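Local coordinates for putative DsbA oxidoreductase SCO1869 (Streptomyces coelicolor A3, PDB 3GL5), which probably acts as a DsbA-type thiol-disulfide oxidoreductase of the thioredoxin superfamily, although its substrates and exact role remain unknown, at residues C16-A21 and D77-Q82; R41-D46 and R174-L179; H116-D121 and V146-D151. All blocks are in the same frame, centred on the assembly; numbering follows the deposited sequence. Where two conformers were deposited one is given.

Interaction 1 (C16-A21 and D77-Q82); sequences CYVGKA and DNLGAQ
V18, on the helix that starts at the CxxC disulfide, makes a small, buried, apolar contact with L79 and Q82 of helix 69-85, so that helix 14-28 and a helix from the long insertion between strands 36-42 and 186-189 meet near the C13-C16 disulfide. The valine is the one residue of C16-A21 that reaches across, and its two methyls divide the work. With CG1 anti to the backbone N (chi1 -175°), CG2 is left beside that N; it approaches the methyl CD2 of L79, at 4.3 Å. CG1 lies against the backbone of the next turn, its closest atom there being the carbonyl O of Q82 at 4.2 Å. These are loose van der Waals distances, and within these segments the closest CA atoms, of V18 and Q82, are 7.3 Å apart. L79 sends only the end of its chain across, CD2 leading; the same side chain also packs on P14 and W15, at the start of the helix that begins at the CxxC disulfide. Q82 meets the valine through its backbone O, its side chain staying at the margin of the contact. OE1 of that side chain accepts from NH2 of R22, a residue of helix 14-28, which adds a polar tie between the same two helices; a link from its NE2 to N78, one turn earlier, is doubtful. C16, two residues before V18, is disulfide-bonded to C13. A CxxC at the start of a helix, with an inserted helical region packed against that helix, is characteristic of the DsbA-like thioredoxin fold.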
loop_
_atom_site.group_PDB
_atom_site.type_symbol
_atom_site.label_atom_id
_atom_site.label_comp_id
_atom_site.label_asym_id
_atom_site.label_seq_id
_atom_site.Cartn_x
_atom_site.Cartn_y
_atom_site.Cartn_z
ATOM N N CYS A 16 21.043 -3.591 -5.107
ATOM C CA CYS A 16 19.742 -3.026 -4.736
ATOM C C CYS A 16 19.824 -1.495 -4.829
ATOM O O CYS A 16 18.947 -0.853 -5.418
ATOM C CB CYS A 16 19.366 -3.465 -3.319
ATOM S SG CYS A 16 19.100 -5.225 -3.157
ATOM N N TYR A 17 20.899 -0.936 -4.265
ATOM C CA TYR A 17 21.211 0.500 -4.307
ATOM C C TYR A 17 21.401 1.036 -5.728
ATOM O O TYR A 17 20.806 2.052 -6.082
ATOM C CB TYR A 17 22.464 0.743 -3.493
ATOM C CG TYR A 17 22.980 2.183 -3.362
ATOM C CD1 TYR A 17 22.149 3.267 -2.986
ATOM C CD2 TYR A 17 24.319 2.428 -3.520
ATOM C CE1 TYR A 17 22.701 4.600 -2.832
ATOM C CE2 TYR A 17 24.872 3.695 -3.348
ATOM C CZ TYR A 17 24.084 4.768 -3.015
ATOM O OH TYR A 17 24.752 5.954 -2.856
ATOM N N VAL A 18 22.215 0.348 -6.537
ATOM C CA VAL A 18 22.399 0.708 -7.949
ATOM C C VAL A 18 21.107 0.459 -8.759
ATOM O O VAL A 18 20.688 1.334 -9.538
ATOM C CB VAL A 18 23.664 0.008 -8.611
ATOM C CG1 VAL A 18 23.895 0.490 -10.019
ATOM C CG2 VAL A 18 24.923 0.327 -7.804
ATOM N N GLY A 19 20.472 -0.702 -8.560
ATOM C CA GLY A 19 19.232 -1.029 -9.288
ATOM C C GLY A 19 18.032 -0.131 -9.003
ATOM O O GLY A 19 17.122 0.049 -9.858
ATOM N N LYS A 20 17.982 0.434 -7.807
ATOM C CA LYS A 20 16.903 1.350 -7.506
ATOM C C LYS A 20 17.008 2.589 -8.429
ATOM O O LYS A 20 16.025 3.031 -9.019
ATOM C CB LYS A 20 16.926 1.789 -6.037
ATOM C CG LYS A 20 15.804 2.850 -5.755
ATOM C CD LYS A 20 15.459 2.906 -4.295
ATOM C CE LYS A 20 16.035 4.100 -3.679
ATOM N NZ LYS A 20 15.188 5.270 -4.082
ATOM N N ALA A 21 18.227 3.107 -8.565
ATOM C CA ALA A 21 18.476 4.303 -9.373
ATOM C C ALA A 21 18.223 4.011 -10.846
ATOM O O ALA A 21 17.650 4.853 -11.579
ATOM C CB ALA A 21 19.889 4.795 -9.164
ATOM N N ASP A 77 35.454 -1.743 -7.019
ATOM C CA ASP A 77 35.786 -0.681 -7.977
ATOM C C ASP A 77 34.743 -0.641 -9.098
ATOM O O ASP A 77 34.248 0.421 -9.465
ATOM C CB ASP A 77 37.196 -0.855 -8.559
ATOM C CG ASP A 77 38.291 -0.707 -7.505
ATOM O OD1 ASP A 77 38.040 -0.257 -6.384
ATOM O OD2 ASP A 77 39.442 -1.069 -7.786
ATOM N N ASN A 78 34.379 -1.803 -9.621
ATOM C CA ASN A 78 33.350 -1.814 -10.624
ATOM C C ASN A 78 32.017 -1.276 -10.123
ATOM O O ASN A 78 31.342 -0.511 -10.820
ATOM C CB ASN A 78 33.110 -3.202 -11.178
ATOM C CG ASN A 78 31.923 -3.212 -12.119
ATOM O OD1 ASN A 78 31.865 -2.415 -13.062
ATOM N ND2 ASN A 78 30.954 -4.095 -11.859
ATOM N N LEU A 79 31.637 -1.680 -8.915
ATOM C CA LEU A 79 30.407 -1.200 -8.320
ATOM C C LEU A 79 30.472 0.316 -8.112
ATOM O O LEU A 79 29.489 1.017 -8.303
ATOM C CB LEU A 79 30.124 -1.954 -7.022
ATOM C CG LEU A 79 29.279 -3.228 -7.222
ATOM C CD1 LEU A 79 29.428 -4.194 -6.012
ATOM C CD2 LEU A 79 27.835 -2.832 -7.417
ATOM N N GLY A 80 31.631 0.812 -7.711
ATOM C CA GLY A 80 31.828 2.251 -7.585
ATOM C C GLY A 80 31.660 2.991 -8.904
ATOM O O GLY A 80 31.057 4.060 -8.952
ATOM N N ALA A 81 32.177 2.427 -9.980
ATOM C CA ALA A 81 31.976 3.039 -11.297
ATOM C C ALA A 81 30.495 3.075 -11.709
ATOM O O ALA A 81 30.004 4.103 -12.248
ATOM C CB ALA A 81 32.834 2.292 -12.395
ATOM N N GLN A 82 29.778 1.978 -11.483
ATOM C CA GLN A 82 28.403 1.888 -11.951
ATOM C C GLN A 82 27.479 2.750 -11.078
ATOM O O GLN A 82 26.511 3.336 -11.581
ATOM C CB GLN A 82 27.934 0.427 -12.011
ATOM C CG GLN A 82 28.782 -0.477 -12.929
ATOM C CD GLN A 82 28.070 -1.762 -13.312
ATOM O OE1 GLN A 82 26.871 -1.769 -13.558
ATOM N NE2 GLN A 82 28.811 -2.851 -13.373
#

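Interaction 2 (R41-D46 and R174-L179); sequences RSFELD and REAAQL
F43 holds its ring anti to the backbone N (chi1 -171°), which carries it out to helix 166-178, where CB of A176 meets its edge in the ring plane. That methyl lies 3.9 Å from CD1 of F43 and 4.1 Å from CE1 of the same ring, abutting the CD1-CE1 edge. R41 and E175 form the second point of contact. The arginine chain bends at chi2 (-84°), the glutamate chain bends at its own chi2, and the two side chains cross obliquely. NH1 of R41 reaches CG of E175 at 4.1 Å, but the charged ends do not pair: NH1 of R41 and OE1 of E175 stay 4.7 Å apart, with guanidinium and carboxylate planes turned by 54°. Each has other partners, R41 bridging to E6 and D172, and E175 to R191 and the backbone N of H2 of the second subunit. The contact thus joins the end of strand 36-42, an outermost strand of the central sheet, and the loop beyond it to the last turn of helix 166-178, with W8 of the adjacent strand 3-9 touching R41, E175 and A176.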
loop_
_atom_site.group_PDB
_atom_site.type_symbol
_atom_site.label_atom_id
_atom_site.label_comp_id
_atom_site.label_asym_id
_atom_site.label_seq_id
_atom_site.Cartn_x
_atom_site.Cartn_y
_atom_site.Cartn_z
ATOM N N ARG A 41 9.617 -3.039 -0.402
ATOM C CA ARG A 41 9.336 -4.295 0.293
ATOM C C ARG A 41 10.624 -4.808 0.919
ATOM O O ARG A 41 11.686 -4.673 0.323
ATOM C CB ARG A 41 8.908 -5.337 -0.722
ATOM C CG ARG A 41 7.606 -5.044 -1.371
ATOM C CD ARG A 41 6.594 -5.562 -0.453
ATOM N NE ARG A 41 5.335 -5.636 -1.111
ATOM C CZ ARG A 41 4.336 -6.387 -0.684
ATOM N NH1 ARG A 41 4.468 -7.168 0.408
ATOM N NH2 ARG A 41 3.208 -6.371 -1.369
ATOM N N SER A 42 10.525 -5.367 2.122
ATOM C CA SER A 42 11.691 -5.831 2.861
ATOM C C SER A 42 12.216 -7.151 2.324
ATOM O O SER A 42 11.443 -8.052 2.033
ATOM C CB SER A 42 11.316 -6.096 4.309
ATOM O OG SER A 42 10.837 -4.926 4.932
ATOM N N PHE A 43 13.530 -7.292 2.292
ATOM C CA PHE A 43 14.149 -8.579 2.063
ATOM C C PHE A 43 15.444 -8.608 2.826
ATOM O O PHE A 43 16.179 -7.632 2.803
ATOM C CB PHE A 43 14.418 -8.748 0.556
ATOM C CG PHE A 43 14.862 -10.156 0.147
ATOM C CD1 PHE A 43 13.946 -11.053 -0.392
ATOM C CD2 PHE A 43 16.212 -10.547 0.246
ATOM C CE1 PHE A 43 14.342 -12.360 -0.803
ATOM C CE2 PHE A 43 16.638 -11.837 -0.166
ATOM C CZ PHE A 43 15.694 -12.753 -0.679
ATOM N N GLU A 44 15.749 -9.713 3.510
ATOM C CA GLU A 44 17.042 -9.809 4.176
ATOM C C GLU A 44 17.867 -10.886 3.469
ATOM O O GLU A 44 17.479 -12.050 3.442
ATOM C CB GLU A 44 16.895 -10.189 5.660
ATOM C CG GLU A 44 16.539 -9.056 6.619
ATOM C CD GLU A 44 16.129 -9.599 7.973
ATOM O OE1 GLU A 44 15.006 -10.157 8.105
ATOM O OE2 GLU A 44 16.953 -9.544 8.900
ATOM N N LEU A 45 19.035 -10.509 2.970
ATOM C CA LEU A 45 19.968 -11.488 2.425
ATOM C C LEU A 45 20.478 -12.441 3.521
ATOM O O LEU A 45 20.722 -13.608 3.246
ATOM C CB LEU A 45 21.130 -10.778 1.739
ATOM C CG LEU A 45 20.774 -10.204 0.366
ATOM C CD1 LEU A 45 21.779 -9.119 0.013
ATOM C CD2 LEU A 45 20.725 -11.316 -0.718
ATOM N N ASP A 46 20.583 -11.962 4.758
ATOM C CA ASP A 46 21.081 -12.826 5.832
ATOM C C ASP A 46 20.236 -12.645 7.087
ATOM O O ASP A 46 20.632 -11.961 8.035
ATOM C CB ASP A 46 22.558 -12.511 6.075
ATOM C CG ASP A 46 23.221 -13.418 7.103
ATOM O OD1 ASP A 46 22.635 -14.445 7.535
ATOM O OD2 ASP A 46 24.361 -13.060 7.505
ATOM N N ARG A 174 8.092 -13.308 3.341
ATOM C CA ARG A 174 7.228 -14.417 2.962
ATOM C C ARG A 174 6.727 -14.284 1.511
ATOM O O ARG A 174 6.850 -15.201 0.715
ATOM C CB ARG A 174 6.065 -14.520 3.950
ATOM C CG ARG A 174 5.077 -15.570 3.589
ATOM C CD ARG A 174 3.911 -15.540 4.502
ATOM N NE ARG A 174 2.899 -14.527 4.159
ATOM C CZ ARG A 174 2.435 -13.590 4.999
ATOM N NH1 ARG A 174 2.907 -13.504 6.234
ATOM N NH2 ARG A 174 1.477 -12.748 4.610
ATOM N N GLU A 175 6.154 -13.126 1.188
ATOM C CA GLU A 175 5.635 -12.805 -0.165
ATOM C C GLU A 175 6.713 -12.968 -1.278
ATOM O O GLU A 175 6.456 -13.581 -2.329
ATOM C CB GLU A 175 5.071 -11.385 -0.108
ATOM C CG GLU A 175 4.372 -10.889 -1.342
ATOM C CD GLU A 175 2.938 -11.333 -1.402
ATOM O OE1 GLU A 175 2.225 -11.184 -0.376
ATOM O OE2 GLU A 175 2.523 -11.821 -2.475
ATOM N N ALA A 176 7.932 -12.492 -1.015
ATOM C CA ALA A 176 9.062 -12.654 -1.943
ATOM C C ALA A 176 9.367 -14.131 -2.183
ATOM O O ALA A 176 9.599 -14.574 -3.323
ATOM C CB ALA A 176 10.297 -11.971 -1.367
ATOM N N ALA A 177 9.408 -14.886 -1.089
ATOM C CA ALA A 177 9.633 -16.329 -1.160
ATOM C C ALA A 177 8.504 -17.005 -1.973
ATOM O O ALA A 177 8.775 -17.826 -2.837
ATOM C CB ALA A 177 9.803 -16.963 0.280
ATOM N N GLN A 178 7.254 -16.609 -1.749
ATOM C CA GLN A 178 6.137 -17.148 -2.535
ATOM C C GLN A 178 6.238 -16.773 -4.009
ATOM O O GLN A 178 5.844 -17.559 -4.873
ATOM C CB GLN A 178 4.799 -16.655 -1.977
ATOM C CG GLN A 178 4.323 -17.446 -0.769
ATOM C CD GLN A 178 3.214 -16.766 0.002
ATOM O OE1 GLN A 178 2.595 -15.835 -0.489
ATOM N NE2 GLN A 178 2.944 -17.244 1.222
ATOM N N LEU A 179 6.735 -15.571 -4.307
ATOM C CA LEU A 179 6.870 -15.144 -5.689
ATOM C C LEU A 179 8.091 -15.713 -6.396
ATOM O O LEU A 179 8.320 -15.364 -7.541
ATOM C CB LEU A 179 6.854 -13.629 -5.803
ATOM C CG LEU A 179 5.480 -13.090 -5.468
ATOM C CD1 LEU A 179 5.533 -11.603 -5.357
ATOM C CD2 LEU A 179 4.453 -13.554 -6.539
#

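Interaction 3 (H116-D121 and V146-D151)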
loop_
_atom_site.group_PDB
_atom_site.type_symbol
_atom_site.label_atom_id
_atom_site.label_comp_id
_atom_site.label_asym_id
_atom_site.label_seq_id
_atom_site.Cartn_x
_atom_site.Cartn_y
_atom_site.Cartn_z
ATOM N N HIS A 116 8.659 6.379 3.425
ATOM C CA HIS A 116 9.377 5.154 3.115
ATOM C C HIS A 116 10.637 5.421 2.237
ATOM O O HIS A 116 11.749 5.020 2.615
ATOM C CB HIS A 116 8.463 4.105 2.485
ATOM C CG HIS A 116 9.018 2.708 2.536
ATOM N ND1 HIS A 116 8.229 1.586 2.381
ATOM C CD2 HIS A 116 10.289 2.255 2.692
ATOM C CE1 HIS A 116 8.983 0.502 2.481
ATOM N NE2 HIS A 116 10.240 0.879 2.648
ATOM N N GLU A 117 10.461 6.151 1.135
ATOM C CA GLU A 117 11.556 6.363 0.210
ATOM C C GLU A 117 12.688 7.232 0.777
ATOM O O GLU A 117 13.876 6.950 0.532
ATOM C CB GLU A 117 11.070 6.838 -1.160
ATOM C CG GLU A 117 12.103 6.457 -2.211
ATOM C CD GLU A 117 11.564 6.428 -3.619
ATOM O OE1 GLU A 117 10.330 6.224 -3.798
ATOM O OE2 GLU A 117 12.389 6.596 -4.551
ATOM N N ALA A 118 12.312 8.226 1.596
ATOM C CA ALA A 118 13.281 9.050 2.327
ATOM C C ALA A 118 14.131 8.239 3.297
ATOM O O ALA A 118 15.340 8.442 3.388
ATOM C CB ALA A 118 12.595 10.246 3.047
ATOM N N LEU A 119 13.551 7.306 4.030
ATOM C CA LEU A 119 14.378 6.539 4.969
ATOM C C LEU A 119 15.191 5.453 4.222
ATOM O O LEU A 119 16.344 5.138 4.593
ATOM C CB LEU A 119 13.542 5.913 6.096
ATOM C CG LEU A 119 14.306 5.193 7.213
ATOM C CD1 LEU A 119 15.300 6.134 7.905
ATOM C CD2 LEU A 119 13.341 4.488 8.213
ATOM N N LEU A 120 14.591 4.899 3.177
ATOM C CA LEU A 120 15.297 3.923 2.339
ATOM C C LEU A 120 16.589 4.547 1.752
ATOM O O LEU A 120 17.694 3.998 1.904
ATOM C CB LEU A 120 14.351 3.369 1.274
ATOM C CG LEU A 120 14.912 2.311 0.334
ATOM C CD1 LEU A 120 15.447 1.064 1.102
ATOM C CD2 LEU A 120 13.875 1.955 -0.747
ATOM N N ASP A 121 16.450 5.717 1.130
ATOM C CA ASP A 121 17.619 6.436 0.611
ATOM C C ASP A 121 18.585 6.839 1.697
ATOM O O ASP A 121 19.763 6.765 1.467
ATOM C CB ASP A 121 17.237 7.651 -0.206
ATOM C CG ASP A 121 16.571 7.294 -1.509
ATOM O OD1 ASP A 121 16.885 6.239 -2.116
ATOM O OD2 ASP A 121 15.714 8.102 -1.946
ATOM N N VAL A 146 15.777 10.501 12.003
ATOM C CA VAL A 146 15.348 11.867 12.256
ATOM C C VAL A 146 15.607 12.704 11.000
ATOM O O VAL A 146 14.755 13.501 10.588
ATOM C CB VAL A 146 16.065 12.457 13.457
ATOM C CG1 VAL A 146 16.025 13.983 13.406
ATOM C CG2 VAL A 146 15.423 11.960 14.741
ATOM N N GLY A 147 16.759 12.479 10.364
ATOM C CA GLY A 147 17.133 13.266 9.196
ATOM C C GLY A 147 16.152 13.080 8.053
ATOM O O GLY A 147 15.936 13.996 7.247
ATOM N N ALA A 148 15.534 11.900 8.015
ATOM C CA ALA A 148 14.541 11.533 7.002
ATOM C C ALA A 148 13.098 12.033 7.281
ATOM O O ALA A 148 12.170 11.725 6.520
ATOM C CB ALA A 148 14.561 9.982 6.791
ATOM N N GLY A 149 12.913 12.819 8.343
ATOM C CA GLY A 149 11.595 13.302 8.703
ATOM C C GLY A 149 10.888 12.585 9.845
ATOM O O GLY A 149 9.855 13.059 10.327
ATOM N N LEU A 150 11.423 11.451 10.293
ATOM C CA LEU A 150 10.741 10.681 11.338
ATOM C C LEU A 150 10.947 11.284 12.732
ATOM O O LEU A 150 11.888 12.039 12.938
ATOM C CB LEU A 150 11.171 9.220 11.304
ATOM C CG LEU A 150 10.492 8.348 10.266
ATOM C CD1 LEU A 150 11.013 8.619 8.868
ATOM C CD2 LEU A 150 10.809 6.925 10.610
ATOM N N ASP A 151 10.062 10.955 13.670
ATOM C CA ASP A 151 10.178 11.389 15.085
ATOM C C ASP A 151 11.087 10.456 15.900
ATOM O O ASP A 151 11.038 9.257 15.718
ATOM C CB ASP A 151 8.787 11.477 15.754
ATOM C CG ASP A 151 8.868 11.627 17.285
ATOM O OD1 ASP A 151 8.886 12.768 17.780
ATOM O OD2 ASP A 151 8.959 10.611 18.007
#
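A148, just beyond the end of helix 138-147, brings the segment V146-D151 up to A118 and L119, which lie near the start of helix 116-128. Its CB fits in close to the backbone there, 3.9 Å from CA of L119 and 3.8 Å from the carbonyl O of A118; CD1 of L119 leans on the same methyl at 4.1 Å. In return, CB of A118 packs beside the carbonyl O of A148 at 3.8 Å. The alanine methyls of A118 and A148 take little room, consistent with the close approach of the backbones, 5.4 Å between CA of L119 and CA of A148. G149 follows at positive phi (101°) and turns the chain out of the helix, its N bonded to O of V146 at 3.0 Å. This turn directs L150 back toward helix 116-128, where its CD2 meets CD2 of L119 at 4.3 Å. L119 extends with CG anti to its own N (chi1 -175°), placing one methyl on A148 and the other on L150; from helix 101-111, A110 touches L119 and L109 touches L150. D151 then caps the next helix, 152-160, OD2 accepting from the backbone N of E154. A Schellman motif followed within two residues by an N-cap is a compact helix-to-helix connection, and here it packs against another helix of the helical region inserted into the DsbA-like thioredoxin fold.

The three contacts lie about 21 to 22 Å apart between centres, all within the DsbA-like thioredoxin region. Interactions 1 and 2 alternate along the chain, and helix 14-28 and strand 36-42, which carry their first segments, follow one another. Interaction 3 comes after interaction 1 and is nested inside the span closed by interaction 2, on the opposite side of the chain's centre from interaction 2. Interactions 1 and 3 touch: NZ of K20 forms salt bridges with OD1 of D121, at 2.8 Å, and OE2 of E117. Interaction 1 joins an inserted helix to helix 14-28, interaction 2 joins another to edge strand 36-42, and interaction 3 packs inserted helices together.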